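Local coordinates for polysaccharide deacetylase (Bacillus cereus, PDB 4HD5), which probably acts as a zinc-dependent hydrolase that removes acetyl groups from a polysaccharide, attacking carbon–nitrogen bonds other than peptide bonds, at residues K78-A83 with E87-F92; F259-H264 with E286-I291. One frame throughout, in Å; residues are numbered along the deposited sequence.

Overall arrangement
After two short strands, 49-51 and 60-65, the chain builds a four-stranded antiparallel sheet. Contact 1 belongs to it. It closes the short turn between strands 72-81 and 90-94, so it ties direct sequence neighbours. The chain then passes through strands 115-125 and 130-140 and enters the barrel of parallel strands and helices that holds the zinc ion. Contact 2 lies there. It closes a longer loop of 21 residues and joins strand 259-263 to helix 277-292. The two contacts are in series and neither nest nor cross. The centres of contact 1 and contact 2 are about 40 Å apart, and their nearest atoms about 21 Å. They sit on opposite sides of the chain's centre.

Contact 1 of 2, residues K78-A83 with E87-F92; sequences KIWRTA and ERAKSF
K78 turns CG anti to its backbone N (chi1 -161°) and then runs extended across the A89 methyl. K78 CG and K78 CE both come to 3.5 Å from A89 CB, so the lysine chain lies alongside this methyl; the CE contact is tight. W80 places CG between its backbone N and carbonyl carbon. This leads the indole away from 87-92, toward Q118 and E120 of strand 115-125. Near the backbone, W80 CB still meets A89 CB at 3.7 Å. K78, W80, A89 and S91 share this face of the sheet.

The backbones form a beta hairpin, with strand axes at 148°. I79 and K90 are a hydrogen-bonded antiparallel pair in it. I79 N donates to K90 O at 3.0 Å, nearly straight at 167°. K90 N returns a bond to I79 O, also at 3.0 Å. K78 and S91 form the next, non-hydrogen-bonded pair. Beyond W80 the direct pairing ends, and a water takes over. It accepts from R81 N at 2.9 Å and donates to R88 O at 3.1 Å. Strand 90-94 is an outermost strand of the four-stranded sheet. Strand 72-81 lies between it and strand 115-125.

On the I79 face, the I79 and F92 side chains cross at about a right angle. I79 CD1 meets F92 CD1 at 4.0 Å. F105 and F117 also touch I79, and I103 touches F92. The K90 side chain leads away from 78-83; its NZ bonds to E109 O, and it makes a cation-pi contact with F110.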
loop_
_atom_site.group_PDB
_atom_site.type_symbol
_atom_site.label_atom_id
_atom_site.label_comp_id
_atom_site.label_asym_id
_atom_site.label_seq_id
_atom_site.Cartn_x
_atom_site.Cartn_y
_atom_site.Cartn_z
ATOM N N LYS A 78 21.700 -15.411 -7.417
ATOM C CA LYS A 78 21.042 -15.400 -6.117
ATOM C C LYS A 78 19.919 -14.370 -6.197
ATOM O O LYS A 78 20.157 -13.220 -6.573
ATOM C CB LYS A 78 22.037 -15.045 -5.016
ATOM C CG LYS A 78 21.593 -15.439 -3.619
ATOM C CD LYS A 78 22.786 -15.561 -2.681
ATOM C CE LYS A 78 22.360 -15.918 -1.264
ATOM N NZ LYS A 78 23.526 -16.165 -0.370
ATOM N N ILE A 79 18.705 -14.798 -5.856
ATOM C CA ILE A 79 17.503 -13.980 -6.012
ATOM C C ILE A 79 16.739 -13.994 -4.696
ATOM O O ILE A 79 16.464 -15.058 -4.138
ATOM C CB ILE A 79 16.628 -14.511 -7.176
ATOM C CG1 ILE A 79 17.467 -14.600 -8.463
ATOM C CG2 ILE A 79 15.407 -13.637 -7.400
ATOM C CD1 ILE A 79 16.695 -14.961 -9.716
ATOM N N TRP A 80 16.422 -12.805 -4.182
ATOM C CA TRP A 80 15.613 -12.688 -2.984
ATOM C C TRP A 80 14.681 -11.494 -3.069
ATOM O O TRP A 80 14.967 -10.521 -3.763
ATOM C CB TRP A 80 16.493 -12.600 -1.735
ATOM C CG TRP A 80 17.233 -11.318 -1.581
ATOM C CD1 TRP A 80 16.861 -10.245 -0.829
ATOM C CD2 TRP A 80 18.486 -10.972 -2.185
ATOM N NE1 TRP A 80 17.799 -9.249 -0.929
ATOM C CE2 TRP A 80 18.810 -9.670 -1.753
ATOM C CE3 TRP A 80 19.365 -11.636 -3.049
ATOM C CZ2 TRP A 80 19.978 -9.013 -2.157
ATOM C CZ3 TRP A 80 20.527 -10.989 -3.447
ATOM C CH2 TRP A 80 20.822 -9.686 -3.003
ATOM N N ARG A 81 13.555 -11.593 -2.370
ATOM C CA ARG A 81 12.641 -10.467 -2.219
ATOM C C ARG A 81 13.150 -9.506 -1.151
ATOM O O ARG A 81 13.528 -9.920 -0.045
ATOM C CB ARG A 81 11.243 -10.955 -1.866
ATOM C CG ARG A 81 10.576 -11.750 -2.974
ATOM C CD ARG A 81 9.327 -12.457 -2.478
ATOM N NE ARG A 81 8.217 -11.523 -2.263
ATOM C CZ ARG A 81 7.700 -11.165 -1.085
ATOM N NH1 ARG A 81 8.173 -11.649 0.058
ATOM N NH2 ARG A 81 6.688 -10.308 -1.054
ATOM N N THR A 82 13.153 -8.220 -1.480
ATOM C CA THR A 82 13.588 -7.185 -0.548
ATOM C C THR A 82 12.834 -7.296 0.779
ATOM O O THR A 82 13.421 -7.100 1.846
ATOM C CB THR A 82 13.385 -5.779 -1.148
ATOM O OG1 THR A 82 14.182 -5.648 -2.335
ATOM C CG2 THR A 82 13.773 -4.690 -0.157
ATOM N N ALA A 83 11.548 -7.636 0.701
ATOM C CA ALA A 83 10.716 -7.795 1.888
ATOM C C ALA A 83 11.193 -8.909 2.824
ATOM O O ALA A 83 11.072 -8.791 4.037
ATOM C CB ALA A 83 9.280 -8.032 1.483
ATOM N N GLU A 87 18.853 -13.267 3.675
ATOM C CA GLU A 87 18.919 -14.578 4.333
ATOM C C GLU A 87 17.954 -15.608 3.741
ATOM O O GLU A 87 18.155 -16.810 3.906
ATOM C CB GLU A 87 18.664 -14.442 5.840
ATOM C CG GLU A 87 19.723 -13.634 6.577
ATOM C CD GLU A 87 19.550 -13.662 8.085
ATOM O OE1 GLU A 87 18.395 -13.689 8.564
ATOM O OE2 GLU A 87 20.576 -13.649 8.798
ATOM N N ARG A 88 16.910 -15.139 3.060
ATOM C CA ARG A 88 15.919 -16.019 2.445
ATOM C C ARG A 88 16.051 -16.057 0.916
ATOM O O ARG A 88 15.060 -16.197 0.197
ATOM C CB ARG A 88 14.516 -15.575 2.860
ATOM C CG ARG A 88 14.229 -15.797 4.338
ATOM C CD ARG A 88 12.789 -15.445 4.665
ATOM N NE ARG A 88 12.410 -15.803 6.028
ATOM C CZ ARG A 88 11.227 -15.523 6.576
ATOM N NH1 ARG A 88 10.292 -14.877 5.880
ATOM N NH2 ARG A 88 10.975 -15.891 7.828
ATOM N N ALA A 89 17.283 -15.938 0.432
ATOM C CA ALA A 89 17.574 -16.005 -0.993
ATOM C C ALA A 89 17.549 -17.438 -1.495
ATOM O O ALA A 89 17.884 -18.370 -0.765
ATOM C CB ALA A 89 18.933 -15.392 -1.282
ATOM N N LYS A 90 17.129 -17.598 -2.746
ATOM C CA LYS A 90 17.191 -18.876 -3.435
ATOM C C LYS A 90 18.186 -18.734 -4.566
ATOM O O LYS A 90 18.337 -17.661 -5.133
ATOM C CB LYS A 90 15.812 -19.273 -3.947
ATOM C CG LYS A 90 14.909 -19.705 -2.808
ATOM C CD LYS A 90 13.520 -20.123 -3.253
ATOM C CE LYS A 90 12.635 -20.320 -2.031
ATOM N NZ LYS A 90 11.202 -20.510 -2.377
ATOM N N SER A 91 18.878 -19.823 -4.868
ATOM C CA SER A 91 19.960 -19.804 -5.834
ATOM C C SER A 91 19.582 -20.621 -7.059
ATOM O O SER A 91 18.894 -21.635 -6.944
ATOM C CB SER A 91 21.224 -20.359 -5.186
ATOM O OG SER A 91 21.607 -19.540 -4.090
ATOM N N PHE A 92 20.022 -20.156 -8.223
ATOM C CA PHE A 92 19.780 -20.825 -9.498
ATOM C C PHE A 92 21.072 -20.828 -10.299
ATOM O O PHE A 92 21.761 -19.807 -10.377
ATOM C CB PHE A 92 18.698 -20.098 -10.299
ATOM C CG PHE A 92 17.405 -19.938 -9.560
ATOM C CD1 PHE A 92 17.199 -18.848 -8.727
ATOM C CD2 PHE A 92 16.397 -20.881 -9.688
ATOM C CE1 PHE A 92 16.013 -18.703 -8.032
ATOM C CE2 PHE A 92 15.206 -20.739 -8.995
ATOM C CZ PHE A 92 15.014 -19.647 -8.169
HETATM O O HOH W 1 13.241 -13.829 -0.605
#

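Contact 2 of 2, residues F259-H264 with E286-I291; sequences FSVQSH and EKLEKI. With ZN (zinc ion), chain B.
Q262 OE1 is gripped by two backbone amides from outside the segments, I297 N and A298 N. At the other end of the same amide, Q262 NE2 donates to S260 OG at 2.9 Å. S260 OG lies 20° out of the Q262 amide plane, and it also bonds to E188. Bonds at both ends fix the rotation of this buried amide, on the side of the strand turned away from helix 277-292.

On the helix side, L288 is the residue that touches the strand. Its CG is turned opposite the backbone N (chi1 -171°), which sends the branched end toward the strand; L288 CD2 reaches the Q262 carbonyl, 3.3 Å from Q262 O. The other branch, L288 CD1, meets V261 CG1 at 4.2 Å. V261 also packs on V254 of helix 247-255. Helix and strand run nearly antiparallel (162°), with axes 8.7 Å apart. This is barrel packing: the helix follows strand 259-263 and precedes strand 298-300, which makes a beta-alpha-beta unit.

The strand ends at the metal site. H264 NE2 binds the zinc ion at 2.2 Å, together with D206 and H268. H264 ND1 is hydrogen-bonded to A300 O, which orients the imidazole from the second shell.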
loop_
_atom_site.group_PDB
_atom_site.type_symbol
_atom_site.label_atom_id
_atom_site.label_comp_id
_atom_site.label_asym_id
_atom_site.label_seq_id
_atom_site.Cartn_x
_atom_site.Cartn_y
_atom_site.Cartn_z
ATOM N N PHE A 259 -1.699 7.053 13.333
ATOM C CA PHE A 259 -2.599 7.638 12.341
ATOM C C PHE A 259 -1.949 8.672 11.452
ATOM O O PHE A 259 -1.176 9.505 11.915
ATOM C CB PHE A 259 -3.810 8.263 13.008
ATOM C CG PHE A 259 -4.917 7.304 13.251
ATOM C CD1 PHE A 259 -5.832 7.022 12.249
ATOM C CD2 PHE A 259 -5.048 6.675 14.480
ATOM C CE1 PHE A 259 -6.860 6.124 12.466
ATOM C CE2 PHE A 259 -6.075 5.773 14.702
ATOM C CZ PHE A 259 -6.985 5.507 13.699
ATOM N N SER A 260 -2.300 8.606 10.174
ATOM C CA SER A 260 -2.029 9.656 9.227
ATOM C C SER A 260 -3.377 10.311 8.950
ATOM O O SER A 260 -4.336 9.643 8.530
ATOM C CB SER A 260 -1.426 9.085 7.941
ATOM O OG SER A 260 -1.279 10.081 6.934
ATOM N N VAL A 261 -3.471 11.612 9.192
ATOM C CA VAL A 261 -4.752 12.295 9.071
ATOM C C VAL A 261 -4.762 13.125 7.792
ATOM O O VAL A 261 -3.916 13.995 7.578
ATOM C CB VAL A 261 -5.098 13.112 10.332
ATOM C CG1 VAL A 261 -6.478 13.750 10.201
ATOM C CG2 VAL A 261 -5.041 12.214 11.566
ATOM N N GLN A 262 -5.723 12.819 6.926
ATOM C CA GLN A 262 -5.735 13.335 5.573
ATOM C C GLN A 262 -7.098 13.966 5.256
ATOM O O GLN A 262 -7.997 13.998 6.113
ATOM C CB GLN A 262 -5.386 12.204 4.603
ATOM C CG GLN A 262 -4.018 11.568 4.854
ATOM C CD GLN A 262 -2.870 12.506 4.577
ATOM O OE1 GLN A 262 -2.912 13.285 3.631
ATOM N NE2 GLN A 262 -1.833 12.450 5.413
ATOM N N SER A 263 -7.248 14.470 4.033
ATOM C CA SER A 263 -8.388 15.325 3.708
ATOM C C SER A 263 -9.628 14.575 3.273
ATOM O O SER A 263 -9.543 13.557 2.572
ATOM C CB SER A 263 -8.016 16.308 2.595
ATOM O OG SER A 263 -9.050 17.259 2.386
ATOM N N HIS A 264 -10.785 15.110 3.656
ATOM C CA HIS A 264 -12.053 14.649 3.128
ATOM C C HIS A 264 -12.863 15.821 2.560
ATOM O O HIS A 264 -14.094 15.784 2.553
ATOM C CB HIS A 264 -12.823 13.925 4.225
ATOM C CG HIS A 264 -13.757 12.885 3.713
ATOM N ND1 HIS A 264 -13.624 12.315 2.467
ATOM C CD2 HIS A 264 -14.831 12.294 4.281
ATOM C CE1 HIS A 264 -14.573 11.418 2.289
ATOM N NE2 HIS A 264 -15.325 11.392 3.367
ATOM N N GLU A 286 -4.499 22.846 3.639
ATOM C CA GLU A 286 -3.696 23.793 4.427
ATOM C C GLU A 286 -4.181 23.931 5.880
ATOM O O GLU A 286 -3.378 23.879 6.827
ATOM C CB GLU A 286 -3.649 25.152 3.721
ATOM C CG GLU A 286 -2.823 25.104 2.444
ATOM C CD GLU A 286 -2.740 26.432 1.704
ATOM O OE1 GLU A 286 -3.430 27.405 2.080
ATOM O OE2 GLU A 286 -1.977 26.490 0.724
ATOM N N LYS A 287 -5.482 24.091 6.056
ATOM C CA LYS A 287 -6.067 24.116 7.387
ATOM C C LYS A 287 -5.729 22.831 8.153
ATOM O O LYS A 287 -5.304 22.886 9.301
ATOM C CB LYS A 287 -7.579 24.331 7.310
ATOM C CG LYS A 287 -8.255 24.478 8.666
ATOM C CD LYS A 287 -9.768 24.657 8.550
ATOM C CE LYS A 287 -10.149 26.069 8.107
ATOM N NZ LYS A 287 -10.046 26.276 6.634
ATOM N N LEU A 288 -5.884 21.672 7.514
ATOM C CA LEU A 288 -5.589 20.410 8.185
ATOM C C LEU A 288 -4.095 20.253 8.523
ATOM O O LEU A 288 -3.754 19.732 9.581
ATOM C CB LEU A 288 -6.087 19.226 7.345
ATOM C CG LEU A 288 -6.039 17.851 8.010
ATOM C CD1 LEU A 288 -6.780 17.864 9.335
ATOM C CD2 LEU A 288 -6.630 16.781 7.091
ATOM N N GLU A 289 -3.218 20.695 7.623
ATOM C CA GLU A 289 -1.773 20.675 7.860
ATOM C C GLU A 289 -1.325 21.449 9.118
ATOM O O GLU A 289 -0.413 21.002 9.828
ATOM C CB GLU A 289 -1.018 21.192 6.625
ATOM C CG GLU A 289 -0.841 20.119 5.559
ATOM C CD GLU A 289 -0.071 20.587 4.349
ATOM O OE1 GLU A 289 0.173 21.798 4.215
ATOM O OE2 GLU A 289 0.290 19.732 3.525
ATOM N N LYS A 290 -1.965 22.576 9.414
ATOM C CA LYS A 290 -1.631 23.324 10.640
ATOM C C LYS A 290 -2.147 22.621 11.898
ATOM O O LYS A 290 -1.595 22.797 12.970
ATOM C CB LYS A 290 -2.083 24.795 10.599
ATOM C CG LYS A 290 -3.549 25.083 10.332
ATOM C CD LYS A 290 -4.460 24.895 11.550
ATOM C CE LYS A 290 -5.942 25.064 11.192
ATOM N NZ LYS A 290 -6.345 26.498 11.191
ATOM N N ILE A 291 -3.194 21.811 11.759
ATOM C CA ILE A 291 -3.682 21.029 12.884
ATOM C C ILE A 291 -2.712 19.881 13.168
ATOM O O ILE A 291 -2.270 19.701 14.303
ATOM C CB ILE A 291 -5.094 20.458 12.630
ATOM C CG1 ILE A 291 -6.124 21.579 12.426
ATOM C CG2 ILE A 291 -5.520 19.555 13.778
ATOM C CD1 ILE A 291 -6.294 22.496 13.607
HETATM ZN ZN ZN B . -17.401 10.812 3.891
#